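Local coordinates for protein PrgZ (Enterococcus faecalis, PDB 4FAJ) that binds peptide pheromones as a membrane-anchored extracellular receptor of the bacterial solute-binding protein 5 family, and probably takes part in peptide transport, at residues A[499-502]-A[503-506]; A[508-511]-A[512-516]; A[220-223]-A[224-228]; A[129-132]-A[133-137]; A[427-430]-A[431-435]. All blocks are in the same frame, centred on the assembly; numbering follows the deposited sequence.

Interaction 1 of 5, residues A[499-502]-A[503-506]; sequences YDEL and LKDS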
loop_
_atom_site.group_PDB
_atom_site.type_symbol
_atom_site.label_atom_id
_atom_site.label_comp_id
_atom_site.label_asym_id
_atom_site.label_seq_id
_atom_site.Cartn_x
_atom_site.Cartn_y
_atom_site.Cartn_z
ATOM N N TYR A 499 9.740 -16.563 -13.166
ATOM C CA TYR A 499 9.601 -15.279 -12.465
ATOM C C TYR A 499 9.816 -15.466 -10.963
ATOM O O TYR A 499 10.596 -14.740 -10.364
ATOM C CB TYR A 499 8.220 -14.648 -12.737
ATOM C CG TYR A 499 7.915 -13.357 -12.023
ATOM C CD1 TYR A 499 8.163 -12.123 -12.636
ATOM C CD2 TYR A 499 7.345 -13.353 -10.754
ATOM C CE1 TYR A 499 7.863 -10.928 -11.997
ATOM C CE2 TYR A 499 7.045 -12.151 -10.099
ATOM C CZ TYR A 499 7.310 -10.946 -10.731
ATOM O OH TYR A 499 7.029 -9.756 -10.121
ATOM N N ASP A 500 9.146 -16.462 -10.375
ATOM C CA ASP A 500 9.260 -16.761 -8.950
ATOM C C ASP A 500 10.734 -16.928 -8.527
ATOM O O ASP A 500 11.157 -16.414 -7.477
ATOM C CB ASP A 500 8.485 -18.045 -8.590
ATOM C CG ASP A 500 6.968 -17.913 -8.744
ATOM O OD1 ASP A 500 6.434 -16.781 -8.825
ATOM O OD2 ASP A 500 6.296 -18.970 -8.784
ATOM N N GLU A 501 11.509 -17.625 -9.359
ATOM C CA GLU A 501 12.898 -17.955 -9.049
ATOM C C GLU A 501 13.812 -16.729 -9.167
ATOM O O GLU A 501 14.670 -16.535 -8.317
ATOM C CB GLU A 501 13.383 -19.124 -9.926
ATOM C CG GLU A 501 14.876 -19.446 -9.860
ATOM C CD GLU A 501 15.383 -19.858 -8.489
ATOM O OE1 GLU A 501 14.575 -20.199 -7.592
ATOM O OE2 GLU A 501 16.623 -19.857 -8.316
ATOM N N LEU A 502 13.611 -15.905 -10.199
ATOM C CA LEU A 502 14.360 -14.622 -10.342
ATOM C C LEU A 502 14.245 -13.730 -9.107
ATOM O O LEU A 502 15.226 -13.098 -8.693
ATOM C CB LEU A 502 13.890 -13.846 -11.583
ATOM C CG LEU A 502 14.315 -14.437 -12.926
ATOM C CD1 LEU A 502 13.510 -13.821 -14.082
ATOM C CD2 LEU A 502 15.853 -14.312 -13.149
ATOM N N LEU A 503 13.059 -13.708 -8.499
ATOM C CA LEU A 503 12.843 -12.968 -7.258
ATOM C C LEU A 503 13.735 -13.412 -6.098
ATOM O O LEU A 503 13.921 -12.647 -5.159
ATOM C CB LEU A 503 11.385 -13.087 -6.795
ATOM C CG LEU A 503 10.275 -12.605 -7.728
ATOM C CD1 LEU A 503 8.937 -12.609 -6.986
ATOM C CD2 LEU A 503 10.592 -11.233 -8.270
ATOM N N LYS A 504 14.267 -14.635 -6.147
ATOM C CA LYS A 504 15.039 -15.176 -5.018
ATOM C C LYS A 504 16.528 -14.850 -5.085
ATOM O O LYS A 504 17.283 -15.166 -4.161
ATOM C CB LYS A 504 14.827 -16.686 -4.916
ATOM C CG LYS A 504 13.440 -17.040 -4.431
ATOM C CD LYS A 504 13.158 -18.522 -4.548
ATOM C CE LYS A 504 11.829 -18.891 -3.899
ATOM N NZ LYS A 504 11.009 -19.798 -4.760
ATOM N N ASP A 505 16.957 -14.206 -6.163
ATOM C CA ASP A 505 18.373 -13.955 -6.359
ATOM C C ASP A 505 18.957 -13.090 -5.244
ATOM O O ASP A 505 18.409 -12.040 -4.915
ATOM C CB ASP A 505 18.627 -13.297 -7.709
ATOM C CG ASP A 505 20.062 -13.454 -8.155
ATOM O OD1 ASP A 505 20.912 -12.639 -7.735
ATOM O OD2 ASP A 505 20.331 -14.403 -8.930
ATOM N N SER A 506 20.066 -13.544 -4.662
ATOM C CA SER A 506 20.746 -12.798 -3.613
ATOM C C SER A 506 22.193 -12.471 -3.988
ATOM O O SER A 506 22.983 -12.109 -3.124
ATOM C CB SER A 506 20.700 -13.592 -2.298
ATOM O OG SER A 506 21.302 -14.870 -2.462
HETATM O O HOH W 1 11.904 -21.053 -7.213
#

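Interaction 2 of 5, residues A[508-511]-A[512-516]; sequences SKRW and QELKK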
loop_
_atom_site.group_PDB
_atom_site.type_symbol
_atom_site.label_atom_id
_atom_site.label_comp_id
_atom_site.label_asym_id
_atom_site.label_seq_id
_atom_site.Cartn_x
_atom_site.Cartn_y
_atom_site.Cartn_z
ATOM N N SER A 508 25.479 -10.692 -6.461
ATOM C CA SER A 508 25.898 -9.358 -6.901
ATOM C C SER A 508 25.089 -8.851 -8.103
ATOM O O SER A 508 25.111 -7.664 -8.409
ATOM C CB SER A 508 27.387 -9.351 -7.263
ATOM O OG SER A 508 27.690 -10.353 -8.226
ATOM N N LYS A 509 24.397 -9.761 -8.784
ATOM C CA LYS A 509 23.560 -9.428 -9.928
ATOM C C LYS A 509 22.068 -9.281 -9.588
ATOM O O LYS A 509 21.255 -9.207 -10.498
ATOM C CB LYS A 509 23.695 -10.512 -10.999
ATOM C CG LYS A 509 25.103 -10.707 -11.532
ATOM C CD LYS A 509 25.602 -9.462 -12.278
ATOM C CE LYS A 509 26.236 -9.835 -13.619
ATOM N NZ LYS A 509 27.275 -10.898 -13.477
ATOM N N ARG A 510 21.721 -9.206 -8.301
ATOM C CA ARG A 510 20.317 -9.183 -7.869
ATOM C C ARG A 510 19.496 -8.146 -8.642
ATOM O O ARG A 510 18.419 -8.463 -9.154
ATOM C CB ARG A 510 20.216 -8.921 -6.365
ATOM C CG ARG A 510 18.786 -8.770 -5.855
ATOM C CD ARG A 510 18.735 -8.655 -4.354
ATOM N NE ARG A 510 17.367 -8.480 -3.889
ATOM C CZ ARG A 510 16.754 -7.305 -3.734
ATOM N NH1 ARG A 510 17.380 -6.157 -3.995
ATOM N NH2 ARG A 510 15.504 -7.281 -3.308
ATOM N N TRP A 511 20.025 -6.923 -8.727
ATOM C CA TRP A 511 19.376 -5.810 -9.421
ATOM C C TRP A 511 19.003 -6.180 -10.846
ATOM O O TRP A 511 17.887 -5.926 -11.303
ATOM C CB TRP A 511 20.329 -4.615 -9.457
ATOM C CG TRP A 511 19.712 -3.277 -9.722
ATOM C CD1 TRP A 511 19.780 -2.550 -10.882
ATOM C CD2 TRP A 511 19.014 -2.462 -8.780
ATOM N NE1 TRP A 511 19.139 -1.342 -10.724
ATOM C CE2 TRP A 511 18.665 -1.262 -9.440
ATOM C CE3 TRP A 511 18.628 -2.635 -7.443
ATOM C CZ2 TRP A 511 17.953 -0.246 -8.808
ATOM C CZ3 TRP A 511 17.926 -1.621 -6.820
ATOM C CH2 TRP A 511 17.600 -0.441 -7.500
ATOM N N GLN A 512 19.945 -6.811 -11.531
ATOM C CA GLN A 512 19.761 -7.183 -12.912
ATOM C C GLN A 512 18.736 -8.313 -13.015
ATOM O O GLN A 512 17.937 -8.350 -13.954
ATOM C CB GLN A 512 21.097 -7.600 -13.542
ATOM C CG GLN A 512 22.074 -6.432 -13.806
ATOM C CD GLN A 512 22.652 -5.805 -12.532
ATOM O OE1 GLN A 512 22.798 -6.470 -11.495
ATOM N NE2 GLN A 512 22.968 -4.502 -12.605
ATOM N N GLU A 513 18.753 -9.222 -12.043
ATOM C CA GLU A 513 17.835 -10.358 -12.066
ATOM C C GLU A 513 16.405 -9.929 -11.796
ATOM O O GLU A 513 15.481 -10.435 -12.435
ATOM C CB GLU A 513 18.274 -11.453 -11.090
ATOM C CG GLU A 513 19.623 -12.065 -11.445
ATOM C CD GLU A 513 19.639 -12.705 -12.815
ATOM O OE1 GLU A 513 18.986 -13.756 -12.985
ATOM O OE2 GLU A 513 20.313 -12.160 -13.720
ATOM N N LEU A 514 16.218 -8.996 -10.866
ATOM C CA LEU A 514 14.895 -8.430 -10.618
ATOM C C LEU A 514 14.366 -7.674 -11.835
ATOM O O LEU A 514 13.174 -7.706 -12.102
ATOM C CB LEU A 514 14.897 -7.504 -9.401
ATOM C CG LEU A 514 15.162 -8.150 -8.037
ATOM C CD1 LEU A 514 15.020 -7.097 -6.917
ATOM C CD2 LEU A 514 14.254 -9.347 -7.783
ATOM N N LYS A 515 15.243 -7.009 -12.583
ATOM C CA LYS A 515 14.806 -6.333 -13.811
ATOM C C LYS A 515 14.379 -7.352 -14.865
ATOM O O LYS A 515 13.422 -7.121 -15.616
ATOM C CB LYS A 515 15.887 -5.398 -14.361
ATOM C CG LYS A 515 15.375 -4.386 -15.394
ATOM C CD LYS A 515 14.398 -3.406 -14.749
ATOM C CE LYS A 515 13.950 -2.301 -15.648
ATOM N NZ LYS A 515 12.890 -1.502 -14.977
ATOM N N LYS A 516 15.073 -8.487 -14.910
ATOM C CA LYS A 516 14.675 -9.572 -15.800
ATOM C C LYS A 516 13.282 -10.064 -15.421
ATOM O O LYS A 516 12.472 -10.355 -16.299
ATOM C CB LYS A 516 15.659 -10.739 -15.751
ATOM C CG LYS A 516 16.954 -10.523 -16.497
ATOM C CD LYS A 516 17.909 -11.713 -16.265
ATOM C CE LYS A 516 19.252 -11.490 -16.957
ATOM N NZ LYS A 516 20.260 -12.535 -16.569
#

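Interaction 3 of 5, residues A[220-223]-A[224-228]; sequences KEYG and KDYGV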
loop_
_atom_site.group_PDB
_atom_site.type_symbol
_atom_site.label_atom_id
_atom_site.label_comp_id
_atom_site.label_asym_id
_atom_site.label_seq_id
_atom_site.Cartn_x
_atom_site.Cartn_y
_atom_site.Cartn_z
ATOM N N LYS A 220 -5.575 -11.532 24.245
ATOM C CA LYS A 220 -6.189 -12.609 25.022
ATOM C C LYS A 220 -7.647 -12.293 25.346
ATOM O O LYS A 220 -8.494 -13.185 25.333
ATOM C CB LYS A 220 -5.421 -12.853 26.313
ATOM C CG LYS A 220 -4.045 -13.465 26.121
ATOM C CD LYS A 220 -3.287 -13.373 27.436
ATOM C CE LYS A 220 -1.932 -14.027 27.381
ATOM N NZ LYS A 220 -1.357 -14.117 28.773
ATOM N N GLU A 221 -7.924 -11.019 25.615
ATOM C CA GLU A 221 -9.249 -10.575 26.025
ATOM C C GLU A 221 -10.240 -10.578 24.868
ATOM O O GLU A 221 -11.358 -11.068 25.007
ATOM C CB GLU A 221 -9.164 -9.168 26.629
ATOM C CG GLU A 221 -10.489 -8.601 27.143
ATOM C CD GLU A 221 -11.111 -9.439 28.256
ATOM O OE1 GLU A 221 -10.367 -10.100 29.011
ATOM O OE2 GLU A 221 -12.352 -9.430 28.382
ATOM N N TYR A 222 -9.829 -10.018 23.732
ATOM C CA TYR A 222 -10.728 -9.826 22.601
ATOM C C TYR A 222 -10.690 -10.963 21.588
ATOM O O TYR A 222 -11.639 -11.137 20.831
ATOM C CB TYR A 222 -10.435 -8.476 21.930
ATOM C CG TYR A 222 -10.708 -7.313 22.855
ATOM C CD1 TYR A 222 -11.967 -7.146 23.426
ATOM C CD2 TYR A 222 -9.716 -6.388 23.171
ATOM C CE1 TYR A 222 -12.235 -6.099 24.285
ATOM C CE2 TYR A 222 -9.977 -5.328 24.031
ATOM C CZ TYR A 222 -11.247 -5.197 24.586
ATOM O OH TYR A 222 -11.547 -4.159 25.431
ATOM N N GLY A 223 -9.604 -11.735 21.581
ATOM C CA GLY A 223 -9.435 -12.857 20.648
ATOM C C GLY A 223 -9.796 -12.537 19.205
ATOM O O GLY A 223 -9.236 -11.619 18.595
ATOM N N LYS A 224 -10.745 -13.295 18.661
ATOM C CA LYS A 224 -11.182 -13.124 17.268
ATOM C C LYS A 224 -11.847 -11.777 16.984
ATOM O O LYS A 224 -11.941 -11.368 15.830
ATOM C CB LYS A 224 -12.158 -14.236 16.882
ATOM C CG LYS A 224 -11.503 -15.586 16.598
ATOM C CD LYS A 224 -12.575 -16.672 16.435
ATOM C CE LYS A 224 -12.134 -17.790 15.497
ATOM N NZ LYS A 224 -13.250 -18.768 15.290
ATOM N N ASP A 225 -12.323 -11.106 18.027
ATOM C CA ASP A 225 -12.952 -9.791 17.884
ATOM C C ASP A 225 -11.951 -8.633 18.024
ATOM O O ASP A 225 -12.351 -7.463 18.045
ATOM C CB ASP A 225 -14.077 -9.629 18.914
ATOM C CG ASP A 225 -15.159 -10.694 18.781
ATOM O OD1 ASP A 225 -15.423 -11.147 17.647
ATOM O OD2 ASP A 225 -15.751 -11.072 19.817
ATOM N N TYR A 226 -10.655 -8.937 18.118
ATOM C CA TYR A 226 -9.677 -7.860 18.136
ATOM C C TYR A 226 -9.819 -6.996 16.885
ATOM O O TYR A 226 -9.829 -7.503 15.770
ATOM C CB TYR A 226 -8.236 -8.352 18.257
ATOM C CG TYR A 226 -7.299 -7.189 18.498
ATOM C CD1 TYR A 226 -6.772 -6.466 17.438
ATOM C CD2 TYR A 226 -6.997 -6.777 19.791
ATOM C CE1 TYR A 226 -5.935 -5.378 17.654
ATOM C CE2 TYR A 226 -6.168 -5.696 20.022
ATOM C CZ TYR A 226 -5.633 -5.001 18.952
ATOM O OH TYR A 226 -4.810 -3.919 19.178
ATOM N N GLY A 227 -9.935 -5.689 17.087
ATOM C CA GLY A 227 -10.013 -4.736 15.983
ATOM C C GLY A 227 -11.395 -4.597 15.363
ATOM O O GLY A 227 -11.546 -3.889 14.373
ATOM N N VAL A 228 -12.406 -5.245 15.950
ATOM C CA VAL A 228 -13.775 -5.143 15.445
ATOM C C VAL A 228 -14.286 -3.701 15.546
ATOM O O VAL A 228 -15.059 -3.254 14.704
ATOM C CB VAL A 228 -14.749 -6.137 16.162
ATOM C CG1 VAL A 228 -15.150 -5.644 17.562
ATOM C CG2 VAL A 228 -15.991 -6.396 15.295
#

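Interaction 4 of 5, residues A[129-132]-A[133-137]; sequences AKWS and DGTQI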
loop_
_atom_site.group_PDB
_atom_site.type_symbol
_atom_site.label_atom_id
_atom_site.label_comp_id
_atom_site.label_asym_id
_atom_site.label_seq_id
_atom_site.Cartn_x
_atom_site.Cartn_y
_atom_site.Cartn_z
ATOM N N ALA A 129 8.727 2.815 26.946
ATOM C CA ALA A 129 7.793 2.539 25.849
ATOM C C ALA A 129 6.543 1.899 26.457
ATOM O O ALA A 129 6.648 0.888 27.156
ATOM C CB ALA A 129 8.428 1.625 24.831
ATOM N N LYS A 130 5.378 2.520 26.241
ATOM C CA LYS A 130 4.128 2.113 26.911
ATOM C C LYS A 130 2.904 1.989 25.989
ATOM O O LYS A 130 2.763 2.733 25.001
ATOM C CB LYS A 130 3.766 3.109 28.022
ATOM C CG LYS A 130 4.689 3.098 29.221
ATOM C CD LYS A 130 4.377 4.246 30.171
ATOM C CE LYS A 130 5.339 4.247 31.353
ATOM N NZ LYS A 130 5.063 5.361 32.318
ATOM N N TRP A 131 2.021 1.056 26.346
ATOM C CA TRP A 131 0.658 0.990 25.810
ATOM C C TRP A 131 -0.160 2.159 26.347
ATOM O O TRP A 131 0.195 2.758 27.365
ATOM C CB TRP A 131 0.001 -0.342 26.212
ATOM C CG TRP A 131 0.716 -1.505 25.594
ATOM C CD1 TRP A 131 1.545 -2.398 26.219
ATOM C CD2 TRP A 131 0.704 -1.864 24.216
ATOM N NE1 TRP A 131 2.042 -3.301 25.309
ATOM C CE2 TRP A 131 1.544 -2.993 24.068
ATOM C CE3 TRP A 131 0.064 -1.350 23.092
ATOM C CZ2 TRP A 131 1.750 -3.613 22.837
ATOM C CZ3 TRP A 131 0.270 -1.962 21.869
ATOM C CH2 TRP A 131 1.103 -3.088 21.750
ATOM N N SER A 132 -1.258 2.478 25.670
ATOM C CA SER A 132 -2.131 3.581 26.090
ATOM C C SER A 132 -2.696 3.429 27.511
ATOM O O SER A 132 -3.083 4.426 28.127
ATOM C CB SER A 132 -3.290 3.757 25.106
ATOM O OG SER A 132 -4.176 2.653 25.157
ATOM N N ASP A 133 -2.744 2.197 28.023
ATOM C CA ASP A 133 -3.170 1.938 29.403
ATOM C C ASP A 133 -2.048 2.084 30.434
ATOM O O ASP A 133 -2.238 1.742 31.597
ATOM C CB ASP A 133 -3.843 0.554 29.539
ATOM C CG ASP A 133 -2.904 -0.608 29.245
ATOM O OD1 ASP A 133 -1.679 -0.397 29.112
ATOM O OD2 ASP A 133 -3.408 -1.753 29.127
ATOM N N GLY A 134 -0.876 2.553 30.010
ATOM C CA GLY A 134 0.217 2.829 30.936
ATOM C C GLY A 134 1.180 1.673 31.160
ATOM O O GLY A 134 2.224 1.857 31.797
ATOM N N THR A 135 0.857 0.491 30.627
ATOM C CA THR A 135 1.686 -0.692 30.844
ATOM C C THR A 135 2.834 -0.742 29.847
ATOM O O THR A 135 2.751 -0.174 28.749
ATOM C CB THR A 135 0.865 -2.006 30.780
ATOM O OG1 THR A 135 0.298 -2.175 29.475
ATOM C CG2 THR A 135 -0.248 -1.997 31.841
ATOM N N GLN A 136 3.909 -1.422 30.235
ATOM C CA GLN A 136 5.137 -1.450 29.429
ATOM C C GLN A 136 4.973 -2.333 28.197
ATOM O O GLN A 136 4.275 -3.347 28.236
ATOM C CB GLN A 136 6.337 -1.938 30.259
ATOM C CG GLN A 136 6.853 -0.912 31.303
ATOM C CD GLN A 136 7.588 0.297 30.678
ATOM O OE1 GLN A 136 8.293 0.171 29.664
ATOM N NE2 GLN A 136 7.435 1.470 31.304
ATOM N N ILE A 137 5.598 -1.918 27.097
ATOM C CA ILE A 137 5.633 -2.716 25.884
ATOM C C ILE A 137 6.834 -3.634 26.017
ATOM O O ILE A 137 7.955 -3.155 26.232
ATOM C CB ILE A 137 5.794 -1.850 24.619
ATOM C CG1 ILE A 137 4.624 -0.868 24.473
ATOM C CG2 ILE A 137 5.881 -2.739 23.379
ATOM C CD1 ILE A 137 4.846 0.176 23.381
#

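Interaction 5 of 5, residues A[427-430]-A[431-435]; sequences GEFL and QGQLQ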
loop_
_atom_site.group_PDB
_atom_site.type_symbol
_atom_site.label_atom_id
_atom_site.label_comp_id
_atom_site.label_asym_id
_atom_site.label_seq_id
_atom_site.Cartn_x
_atom_site.Cartn_y
_atom_site.Cartn_z
ATOM N N GLY A 427 -11.912 4.702 -14.714
ATOM C CA GLY A 427 -12.543 3.497 -15.247
ATOM C C GLY A 427 -13.272 3.742 -16.557
ATOM O O GLY A 427 -13.190 2.923 -17.464
ATOM N N GLU A 428 -13.976 4.868 -16.659
ATOM C CA GLU A 428 -14.683 5.226 -17.900
ATOM C C GLU A 428 -13.736 5.600 -19.037
ATOM O O GLU A 428 -14.020 5.323 -20.215
ATOM C CB GLU A 428 -15.677 6.364 -17.646
ATOM C CG GLU A 428 -16.852 5.924 -16.777
ATOM C CD GLU A 428 -17.614 7.066 -16.120
ATOM O OE1 GLU A 428 -17.134 8.227 -16.112
ATOM O OE2 GLU A 428 -18.706 6.786 -15.577
ATOM N N PHE A 429 -12.625 6.244 -18.695
ATOM C CA PHE A 429 -11.594 6.560 -19.682
ATOM C C PHE A 429 -11.016 5.256 -20.245
ATOM O O PHE A 429 -10.872 5.101 -21.457
ATOM C CB PHE A 429 -10.481 7.412 -19.050
ATOM C CG PHE A 429 -9.318 7.674 -19.967
ATOM C CD1 PHE A 429 -9.271 8.818 -20.744
ATOM C CD2 PHE A 429 -8.264 6.772 -20.047
ATOM C CE1 PHE A 429 -8.200 9.058 -21.597
ATOM C CE2 PHE A 429 -7.187 7.006 -20.884
ATOM C CZ PHE A 429 -7.156 8.153 -21.666
ATOM N N LEU A 430 -10.693 4.318 -19.359
ATOM C CA LEU A 430 -10.135 3.037 -19.787
ATOM C C LEU A 430 -11.132 2.255 -20.627
ATOM O O LEU A 430 -10.769 1.644 -21.643
ATOM C CB LEU A 430 -9.696 2.212 -18.576
ATOM C CG LEU A 430 -8.492 2.803 -17.836
ATOM C CD1 LEU A 430 -8.268 2.084 -16.508
ATOM C CD2 LEU A 430 -7.229 2.771 -18.698
ATOM N N GLN A 431 -12.387 2.272 -20.199
ATOM C CA GLN A 431 -13.464 1.638 -20.949
ATOM C C GLN A 431 -13.484 2.103 -22.410
ATOM O O GLN A 431 -13.499 1.284 -23.333
ATOM C CB GLN A 431 -14.796 1.924 -20.259
ATOM C CG GLN A 431 -16.031 1.540 -21.045
ATOM C CD GLN A 431 -17.283 2.102 -20.412
ATOM O OE1 GLN A 431 -17.327 3.279 -20.046
ATOM N NE2 GLN A 431 -18.304 1.282 -20.290
ATOM N N GLY A 432 -13.461 3.416 -22.615
ATOM C CA GLY A 432 -13.456 3.995 -23.961
ATOM C C GLY A 432 -12.224 3.641 -24.781
ATOM O O GLY A 432 -12.330 3.417 -25.977
ATOM N N GLN A 433 -11.061 3.597 -24.126
ATOM C CA GLN A 433 -9.803 3.194 -24.773
ATOM C C GLN A 433 -9.838 1.742 -25.235
ATOM O O GLN A 433 -9.428 1.428 -26.357
ATOM C CB GLN A 433 -8.634 3.376 -23.821
ATOM C CG GLN A 433 -8.429 4.807 -23.423
ATOM C CD GLN A 433 -7.726 5.603 -24.476
ATOM O OE1 GLN A 433 -6.644 5.233 -24.943
ATOM N NE2 GLN A 433 -8.319 6.721 -24.849
ATOM N N LEU A 434 -10.335 0.865 -24.371
ATOM C CA LEU A 434 -10.392 -0.548 -24.696
ATOM C C LEU A 434 -11.425 -0.793 -25.803
ATOM O O LEU A 434 -11.144 -1.483 -26.779
ATOM C CB LEU A 434 -10.688 -1.375 -23.447
ATOM C CG LEU A 434 -9.540 -1.427 -22.432
ATOM C CD1 LEU A 434 -9.955 -2.226 -21.202
ATOM C CD2 LEU A 434 -8.277 -2.009 -23.054
ATOM N N GLN A 435 -12.599 -0.187 -25.669
ATOM C CA GLN A 435 -13.649 -0.319 -26.689
ATOM C C GLN A 435 -13.211 0.240 -28.045
ATOM O O GLN A 435 -13.563 -0.315 -29.076
ATOM C CB GLN A 435 -14.968 0.303 -26.196
ATOM C CG GLN A 435 -15.577 -0.525 -25.061
ATOM C CD GLN A 435 -16.909 -0.020 -24.525
ATOM O OE1 GLN A 435 -17.591 -0.741 -23.806
ATOM N NE2 GLN A 435 -17.272 1.212 -24.848
HETATM O O HOH W 2 -16.317 5.811 -21.769
HETATM O O HOH W 3 -11.278 7.099 -23.312
#

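Interaction 1 of 5, residues A[499-502]-A[503-506]
Leu503 folds back over the last turn of helix 497-502 to meet Tyr499 and Asp500. Leu503 CB sits 3.4 Å from the carbonyl oxygen Asp500 O. The first torsion, with CG beside the backbone N and anti to the carbonyl carbon (chi1 -59°), then carries Leu503 CG to 3.4 Å from Tyr499 O. Beyond CG the two methyls meet the Tyr499 ring. CD1 of Leu503 comes against the ring at CE2 of Tyr499, 3.7 Å away, while CD2 of Leu503 lies over one ring face. The phenol end is held elsewhere, by a hydrogen bond from Tyr499 OH to Leu480 O, and Leu503 itself also packs on Leu480 and Ile477. This is where the helix gives way to a type I beta turn from Leu502 to Asp505. The helical pattern persists in the bond from Leu503 N to Tyr499 O (3.3 Å), and then shortens by one residue: Lys504 N binds Glu501 O at 2.9 Å and Asp505 N binds Leu502 O, each donor standing well above the carbonyl plane. On the outer side, the chains of Glu501 and Lys504 cross at about a right angle. Glu501 OE1 and Lys504 NZ stay 4.6 Å apart, beyond a salt bridge, and one water spans them, donating to Glu501 OE1 and accepting from Lys504 NZ at 2.9 Å.

Interaction 2 of 5, residues A[508-511]-A[512-516]
Lys509 and Glu513 make the opening backbone bond of helix 510-524, Glu513 N donating to Lys509 O at 2.9 Å, and the ladder continues from Leu514 N to Arg510 O (2.8 Å) and from Lys515 N to Trp511 O. Lys509 thus occupies the N-cap of this helix. On one side of the first turn the extended chain of Arg510 places its guanidinium against Leu514, whose CD1 lies 3.6 Å from the guanidinium plane of Arg510, over the centre of the group. A methyl therefore covers one face of the flat cation, while the group's polar rim remains available to Asp475, which takes a salt bridge from NH2. Trp511 is directed to another side, its CG anti to the backbone N (chi1 -161°), and there its ring meets Phe381 edge-to-face. The same Phe381 receives a cation-pi contact from Lys515, whose NZ is also paired with Glu518. Gln512 CB lies 3.4 Å from Lys509 O. Along the side next to helix 497-502, Glu513 and Lys516 form a salt bridge one turn apart, Lys516 NZ donating to Glu513 OE2 on its syn lone pair, at 2.9 Å.

Interaction 3 of 5, residues A[220-223]-A[224-228]
The C-terminal end of helix 216-222 is closed here by a glycine and a short 3-10 turn, which bring Tyr226 back beside Tyr222. Gly223 is the residue at which the chain leaves the helix: its positive phi of 46°, a value that favours glycine, swings the backbone so that the carbonyls of both Tyr222 and Gly223 are picked up by amides three residues on. Asp225 N donates to Tyr222 O at 2.9 Å, and Tyr226 N to Gly223 O at 3.1 Å, the latter donor well above the carbonyl plane. The two tyrosines meet mainly through their roots. CB of Tyr222 stands 4.3 Å from CB of Tyr226 and 3.8 Å from the Tyr226 amide nitrogen, after which the side chains part. Tyr222 keeps its CG beside the backbone N (chi1 -64°), and its ring has the CG of its own neighbour Glu221 over one face. Tyr226 instead turns its CG anti to the backbone N (chi1 -171°), which lays its buried ring on Ala218 and Ile219 of the same helix, with a weak hydrogen bond between Tyr226 OH and Val234 N. The chain then turns again at once, in a type II beta turn from Asp225 to Val228 with Gly227 at the third position, closed by Val228 N on Asp225 O at 3.1 Å.

Interaction 4 of 5, residues A[129-132]-A[133-137]
Ile137 sets its CG1 almost squarely on the five-membered ring of Trp131, 3.7 Å from the ring centroid and 13° off the normal, a CH-pi contact inside a very short hairpin. Lys130 and Gln136 form a non-hydrogen-bonded antiparallel pair, flanked by the bonds from Ile137 N to Ala129 O (3.0 Å) and from Trp131 N to Thr135 O (2.8 Å). The reversal is a type I turn with a G1 bulge: Gly134 N donates to Trp131 O, and Gly134 carries the positive phi. An Asx turn stiffens the tip. Asp133 OD1 accepts from Thr135 N at 3.1 Å and from Thr135 OG1 at 2.7 Å, placing that hydroxyl at the indole edge, with Thr135 OG1 3.5 Å from Trp131 CD1. In the chain the hairpin comes after strand 120-124 and before helix 139-150; Trp131 NE1 hydrogen-bonds to Asp141 OD2 of that helix, and the ring packs against the loop residues Pro213 and Asn236.

Interaction 5 of 5, residues A[427-430]-A[431-435]
The Phe429 ring and the Gln433 side-chain amide lie stacked one helical turn apart, their planes only 2° from parallel. On the same side of the ring as the amide, a water oxygen lies over the Phe429 ring, offset toward its rim. The pair rides on helix 421-437, the connecting helix of a beta-alpha-beta unit between the parallel strands 412-418 and 442-448. Gln433 CG, beside its backbone N (chi1 -63°), makes an off-centre CH-pi contact, 4.1 Å from the Phe429 ring centroid. The bend at chi2 (-79°) then lays the amide parallel to the ring, with Gln433 NE2 3.7 Å from Phe429 CZ. The amide is tethered beyond the ring by Gln433 OE1, which accepts from Asp347 N, while Phe429 also packs on Leu351 and Leu355 of helix 348-356. Regular helical bonds underlie the stack, among them Gln433 N to Phe429 O at 3.1 Å. On the strand side, the extended Gln431 donates through NE2 to Val443 O. Glu428 OE2 forms a salt bridge with Lys424, one turn earlier in the helix. Two carbonyls gain water donors in addition to their amides: the ring-side water binds Phe429 O, with a weak link to Gln433 NE2, and another binds Glu428 O at 2.8 Å and Gln431 OE1 at 3.2 Å.

How the interactions relate
Along the chain the order is interaction 4, interaction 3, interaction 5, interaction 1 and interaction 2, each closing before the next opens. Interactions 1 and 2 form one neighbourhood, centres 9 Å apart: helices 497-502 and 510-524 follow each other, and the contacts touch, as where Leu503 CA lies 3.9 Å from Leu514 CD2. Interactions 3 and 4 lie together on another part of the molecule, centres about 18 Å apart without touching. Interaction 5, on the helix that begins with the zinc ligand Glu421, is remote from both groups, about 35 Å from interactions 1 and 2 and 52 Å from interaction 4. They comprise two helix ends, a helix start, a hairpin and a mid-helix packing, at separate places in the receptor.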